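Local coordinates for VirK protein (Legionella pneumophila, PDB 5XTA) that is of unknown biochemical function but belongs to the VirK family, is probably exported by type II secretion, and adopts a novel fold, at residues Q8-A13 with S53-S58; F22-K27 with S78-D83. The protein carries 3 engineered substitutions. All blocks are in the same frame, centred on the assembly; numbering follows the deposited sequence.

Contact 1: residues Q8-A13 with S53-S58; sequences QNIVDA and SRVTAS
A single methyl group, Val55 CG2, carries both side-chain contacts between residues 8-13 and 53-58, so the helix meets the strand at one narrow point with no hydrogen bond across it. Ile10 CG2 lies 4.1 Å from Val55 CG2, and Val11 CG2 lies 4.2 Å from that same Val55 CG2. The two helix methyls are themselves 5.3 Å apart, Ile10 CG2 to Val11 CG2, and Val55 CG2 faces the pair and touches both. In Val55, CG1 is anti to the backbone N (chi1 172°), which sets CG2 beside that N, where it faces the helix; in Ile10 the short branch, CG2, is the one that touches. The backbones stay well apart, with Val11 CA 7.5 Å from Val55 CA. Away from the strand, one turn of the helix is bridged on its outer side by Gln8 NE2, which donates to Asp12 OD1 at 2.9 Å; Asp12 OD1 lies close to the Gln8 amide plane, whereas the amide reaches the carboxylate from well above the carboxylate plane. A classic beta bulge at Ser53 and Arg54 leads into strand 54-63, both facing one residue of strand 46-50. Phe7 and Ile14 of the same helix and Val47 of strand 46-50 also pack on Val55, Ile10 reaches Leu82 on strand 74-83, and Val11 reaches Val49. The arrangement is that of a short helix laid over one face of an antiparallel sheet near its 46-50 edge, packed on it through branched aliphatic side chains.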
loop_
_atom_site.group_PDB
_atom_site.type_symbol
_atom_site.label_atom_id
_atom_site.label_comp_id
_atom_site.label_asym_id
_atom_site.label_seq_id
_atom_site.Cartn_x
_atom_site.Cartn_y
_atom_site.Cartn_z
ATOM N N GLN A 8 -20.510 16.279 0.585
ATOM C CA GLN A 8 -20.072 16.916 -0.652
ATOM C C GLN A 8 -18.571 17.240 -0.664
ATOM O O GLN A 8 -17.935 17.150 -1.711
ATOM C CB GLN A 8 -20.871 18.202 -0.944
ATOM C CG GLN A 8 -20.686 18.733 -2.366
ATOM C CD GLN A 8 -21.158 17.731 -3.416
ATOM O OE1 GLN A 8 -22.253 17.185 -3.318
ATOM N NE2 GLN A 8 -20.317 17.452 -4.399
ATOM N N ASN A 9 -18.002 17.644 0.471
ATOM C CA ASN A 9 -16.571 17.901 0.535
ATOM C C ASN A 9 -15.829 16.622 0.193
ATOM O O ASN A 9 -14.798 16.658 -0.433
ATOM C CB ASN A 9 -16.118 18.362 1.927
ATOM C CG ASN A 9 -16.548 19.802 2.274
ATOM O OD1 ASN A 9 -16.764 20.651 1.400
ATOM N ND2 ASN A 9 -16.607 20.090 3.542
ATOM N N ILE A 10 -16.329 15.494 0.664
ATOM C CA ILE A 10 -15.616 14.220 0.510
ATOM C C ILE A 10 -15.659 13.766 -0.943
ATOM O O ILE A 10 -14.650 13.364 -1.488
ATOM C CB ILE A 10 -16.216 13.126 1.424
ATOM C CG1 ILE A 10 -15.972 13.482 2.897
ATOM C CG2 ILE A 10 -15.663 11.730 1.084
ATOM C CD1 ILE A 10 -16.838 12.708 3.887
ATOM N N VAL A 11 -16.861 13.796 -1.525
ATOM C CA VAL A 11 -17.094 13.512 -2.937
ATOM C C VAL A 11 -16.209 14.402 -3.806
ATOM O O VAL A 11 -15.542 13.902 -4.706
ATOM C CB VAL A 11 -18.587 13.667 -3.257
ATOM C CG1 VAL A 11 -18.858 13.752 -4.758
ATOM C CG2 VAL A 11 -19.359 12.520 -2.613
ATOM N N ASP A 12 -16.155 15.698 -3.491
ATOM C CA ASP A 12 -15.293 16.624 -4.223
ATOM C C ASP A 12 -13.802 16.249 -4.123
ATOM O O ASP A 12 -13.061 16.355 -5.115
ATOM C CB ASP A 12 -15.516 18.083 -3.784
ATOM C CG ASP A 12 -16.877 18.655 -4.255
ATOM O OD1 ASP A 12 -17.581 18.013 -5.067
ATOM O OD2 ASP A 12 -17.260 19.747 -3.790
ATOM N N ALA A 13 -13.364 15.833 -2.936
ATOM C CA ALA A 13 -11.968 15.459 -2.738
ATOM C C ALA A 13 -11.606 14.205 -3.561
ATOM O O ALA A 13 -10.526 14.114 -4.142
ATOM C CB ALA A 13 -11.677 15.248 -1.261
ATOM N N SER A 53 -24.674 9.371 -3.881
ATOM C CA SER A 53 -25.340 9.079 -2.622
ATOM C C SER A 53 -24.536 8.303 -1.576
ATOM O O SER A 53 -24.924 8.277 -0.402
ATOM C CB SER A 53 -26.627 8.323 -2.919
ATOM O OG SER A 53 -26.387 6.943 -3.138
ATOM N N ARG A 54 -23.457 7.640 -1.996
ATOM C CA ARG A 54 -22.683 6.767 -1.116
ATOM C C ARG A 54 -21.214 6.850 -1.471
ATOM O O ARG A 54 -20.873 6.914 -2.658
ATOM C CB ARG A 54 -23.134 5.300 -1.282
ATOM C CG ARG A 54 -24.129 4.820 -0.265
ATOM C CD ARG A 54 -24.387 3.315 -0.349
ATOM N NE ARG A 54 -24.491 2.751 -1.707
ATOM C CZ ARG A 54 -23.883 1.643 -2.163
ATOM N NH1 ARG A 54 -23.050 0.921 -1.412
ATOM N NH2 ARG A 54 -24.114 1.239 -3.412
ATOM N N VAL A 55 -20.361 6.821 -0.440
ATOM C CA VAL A 55 -18.923 6.640 -0.585
ATOM C C VAL A 55 -18.553 5.319 0.039
ATOM O O VAL A 55 -18.947 5.026 1.196
ATOM C CB VAL A 55 -18.150 7.737 0.153
ATOM C CG1 VAL A 55 -16.649 7.456 0.185
ATOM C CG2 VAL A 55 -18.412 9.084 -0.482
ATOM N N THR A 56 -17.764 4.517 -0.690
ATOM C CA THR A 56 -17.358 3.226 -0.172
ATOM C C THR A 56 -15.897 2.968 -0.376
ATOM O O THR A 56 -15.275 3.490 -1.287
ATOM C CB THR A 56 -18.140 2.060 -0.811
ATOM O OG1 THR A 56 -17.791 1.955 -2.195
ATOM C CG2 THR A 56 -19.609 2.287 -0.712
ATOM N N ALA A 57 -15.349 2.178 0.520
ATOM C CA ALA A 57 -13.941 1.778 0.442
ATOM C C ALA A 57 -13.763 0.583 1.297
ATOM O O ALA A 57 -14.640 0.255 2.062
ATOM C CB ALA A 57 -13.021 2.885 0.925
ATOM N N SER A 58 -12.632 -0.078 1.165
ATOM C CA SER A 58 -12.341 -1.248 2.024
ATOM C C SER A 58 -10.861 -1.416 2.281
ATOM O O SER A 58 -10.022 -0.801 1.590
ATOM C CB SER A 58 -12.906 -2.519 1.378
ATOM O OG SER A 58 -12.232 -2.876 0.176
#

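Contact 2: residues F22-K27 with S78-D83; sequences FVINLK and SKFNLD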
loop_
_atom_site.group_PDB
_atom_site.type_symbol
_atom_site.label_atom_id
_atom_site.label_comp_id
_atom_site.label_asym_id
_atom_site.label_seq_id
_atom_site.Cartn_x
_atom_site.Cartn_y
_atom_site.Cartn_z
ATOM N N PHE A 22 -9.622 7.668 6.727
ATOM C CA PHE A 22 -10.708 7.484 7.685
ATOM C C PHE A 22 -10.134 7.360 9.096
ATOM O O PHE A 22 -9.243 6.529 9.330
ATOM C CB PHE A 22 -11.533 6.240 7.371
ATOM C CG PHE A 22 -12.133 6.265 6.018
ATOM C CD1 PHE A 22 -13.198 7.098 5.739
ATOM C CD2 PHE A 22 -11.595 5.513 4.983
ATOM C CE1 PHE A 22 -13.756 7.155 4.468
ATOM C CE2 PHE A 22 -12.132 5.595 3.708
ATOM C CZ PHE A 22 -13.229 6.400 3.461
ATOM N N VAL A 23 -10.642 8.222 9.990
ATOM C CA VAL A 23 -10.350 8.172 11.418
ATOM C C VAL A 23 -11.636 7.871 12.200
ATOM O O VAL A 23 -12.620 8.621 12.151
ATOM C CB VAL A 23 -9.652 9.438 11.910
ATOM C CG1 VAL A 23 -9.235 9.288 13.361
ATOM C CG2 VAL A 23 -8.406 9.709 11.081
ATOM N N ILE A 24 -11.630 6.747 12.888
ATOM C CA ILE A 24 -12.790 6.270 13.582
ATOM C C ILE A 24 -12.544 6.207 15.051
ATOM O O ILE A 24 -11.585 5.561 15.507
ATOM C CB ILE A 24 -13.187 4.904 13.056
ATOM C CG1 ILE A 24 -13.243 5.076 11.540
ATOM C CG2 ILE A 24 -14.512 4.441 13.688
ATOM C CD1 ILE A 24 -14.041 4.094 10.774
ATOM N N ASN A 25 -13.442 6.854 15.786
ATOM C CA ASN A 25 -13.418 6.847 17.260
ATOM C C ASN A 25 -14.498 5.898 17.773
ATOM O O ASN A 25 -15.703 6.235 17.809
ATOM C CB ASN A 25 -13.575 8.274 17.758
ATOM C CG ASN A 25 -13.371 8.419 19.255
ATOM O OD1 ASN A 25 -13.246 7.456 20.009
ATOM N ND2 ASN A 25 -13.319 9.658 19.680
ATOM N N LEU A 26 -14.060 4.683 18.109
ATOM C CA LEU A 26 -14.952 3.562 18.419
ATOM C C LEU A 26 -15.947 3.795 19.558
ATOM O O LEU A 26 -17.061 3.280 19.522
ATOM C CB LEU A 26 -14.141 2.318 18.743
ATOM C CG LEU A 26 -13.789 1.364 17.598
ATOM C CD1 LEU A 26 -13.400 2.051 16.313
ATOM C CD2 LEU A 26 -12.677 0.434 18.051
ATOM N N LYS A 27 -15.551 4.585 20.547
ATOM C CA LYS A 27 -16.426 4.874 21.664
ATOM C C LYS A 27 -17.606 5.789 21.257
ATOM O O LYS A 27 -18.597 5.885 21.956
ATOM C CB LYS A 27 -15.618 5.439 22.831
ATOM C CG LYS A 27 -15.203 6.895 22.734
ATOM C CD LYS A 27 -14.361 7.265 23.954
ATOM C CE LYS A 27 -13.230 8.247 23.661
ATOM N NZ LYS A 27 -13.632 9.682 23.741
ATOM N N SER A 78 -12.334 -4.875 6.418
ATOM C CA SER A 78 -13.260 -3.830 6.785
ATOM C C SER A 78 -13.813 -3.165 5.548
ATOM O O SER A 78 -13.055 -2.738 4.692
ATOM C CB SER A 78 -12.551 -2.821 7.644
ATOM O OG SER A 78 -12.179 -3.441 8.852
ATOM N N LYS A 79 -15.146 -3.103 5.471
ATOM C CA LYS A 79 -15.884 -2.403 4.432
ATOM C C LYS A 79 -16.508 -1.111 5.019
ATOM O O LYS A 79 -17.223 -1.158 6.007
ATOM C CB LYS A 79 -16.941 -3.365 3.891
ATOM C CG LYS A 79 -17.936 -2.785 2.901
ATOM C CD LYS A 79 -17.276 -2.469 1.588
ATOM C CE LYS A 79 -18.329 -1.970 0.606
ATOM N NZ LYS A 79 -17.688 -1.427 -0.603
ATOM N N PHE A 80 -16.144 0.027 4.447
ATOM C CA PHE A 80 -16.539 1.349 4.944
ATOM C C PHE A 80 -17.599 1.865 3.997
ATOM O O PHE A 80 -17.425 1.782 2.782
ATOM C CB PHE A 80 -15.354 2.313 4.896
ATOM C CG PHE A 80 -14.207 1.913 5.768
ATOM C CD1 PHE A 80 -14.124 2.368 7.066
ATOM C CD2 PHE A 80 -13.201 1.081 5.292
ATOM C CE1 PHE A 80 -13.069 2.004 7.882
ATOM C CE2 PHE A 80 -12.141 0.723 6.105
ATOM C CZ PHE A 80 -12.081 1.187 7.406
ATOM N N ASN A 81 -18.701 2.344 4.552
ATOM C CA ASN A 81 -19.799 2.904 3.797
ATOM C C ASN A 81 -20.240 4.212 4.463
ATOM O O ASN A 81 -20.369 4.261 5.680
ATOM C CB ASN A 81 -20.930 1.897 3.793
ATOM C CG ASN A 81 -21.890 2.104 2.648
ATOM O OD1 ASN A 81 -22.519 3.148 2.521
ATOM N ND2 ASN A 81 -22.004 1.107 1.809
ATOM N N LEU A 82 -20.448 5.248 3.679
ATOM C CA LEU A 82 -20.889 6.541 4.179
ATOM C C LEU A 82 -21.959 7.019 3.250
ATOM O O LEU A 82 -21.728 7.114 2.028
ATOM C CB LEU A 82 -19.760 7.540 4.129
ATOM C CG LEU A 82 -20.134 8.986 4.357
ATOM C CD1 LEU A 82 -20.613 9.160 5.795
ATOM C CD2 LEU A 82 -18.949 9.892 4.048
ATOM N N ASP A 83 -23.120 7.354 3.794
ATOM C CA ASP A 83 -24.176 7.843 2.922
ATOM C C ASP A 83 -24.257 9.360 2.931
ATOM O O ASP A 83 -23.623 10.028 3.756
ATOM C CB ASP A 83 -25.507 7.142 3.224
ATOM C CG ASP A 83 -26.139 7.587 4.538
ATOM O OD1 ASP A 83 -25.880 8.708 5.041
ATOM O OD2 ASP A 83 -26.943 6.798 5.059
#
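Phe22 and Phe80 mark the closest approach of the two backbones, their CA atoms 8.9 Å apart; strands 21-25 and 74-83 belong to different sheets and share no hydrogen bond here, so only side chains span the gap. The Phe22 and Phe80 rings lie nearly parallel, with planes at 8°, but their centroids are 5.2 Å apart and the offset is large, so little of one face covers the other. Phe22 CG comes to 4.5 Å from Phe80 CD1, a looser approach than that of Ile24. The Ile24 CD1 methyl meets the edge of the Phe80 ring close to the ring plane, 3.7 Å from Phe80 CE1 and 4.1 Å from Phe80 CD1. Extension about the second torsion (chi2 -159°) carries the Ile24 methyl far enough from its own strand to touch that edge. Phe116 of strand 116-119 touches Phe22, Ile24 and Phe80, its ring inclined about 35° to that of Phe22; Ile90 of strand 87-96 packs on Ile24 and Phe80, and Ala57 of strand 54-63 lies against Phe22.

Contacts 1 and 2 lie 12 Å apart, centre to centre, and are joined through neighbouring strands 54-63 and 74-83 of the larger sheet. Probable backbone hydrogen bonds run from Val55 N to Leu82 O and from Phe80 N to Ala57 O, each 2.8 Å. Each contact uses one strand of this adjacent pair: helix 7-15 covers one end, while strand 21-25 of the three-stranded sheet packs on the later half of strand 74-83. The centre of contact 2 is about 4 Å from the centre of the chain, that of contact 1 about 13 Å. Close to contact 2, Ile24 also touches Cys29, which forms a disulfide with Cys110. Both contacts are buried apolar packing, with the residues that touch lying in the interior.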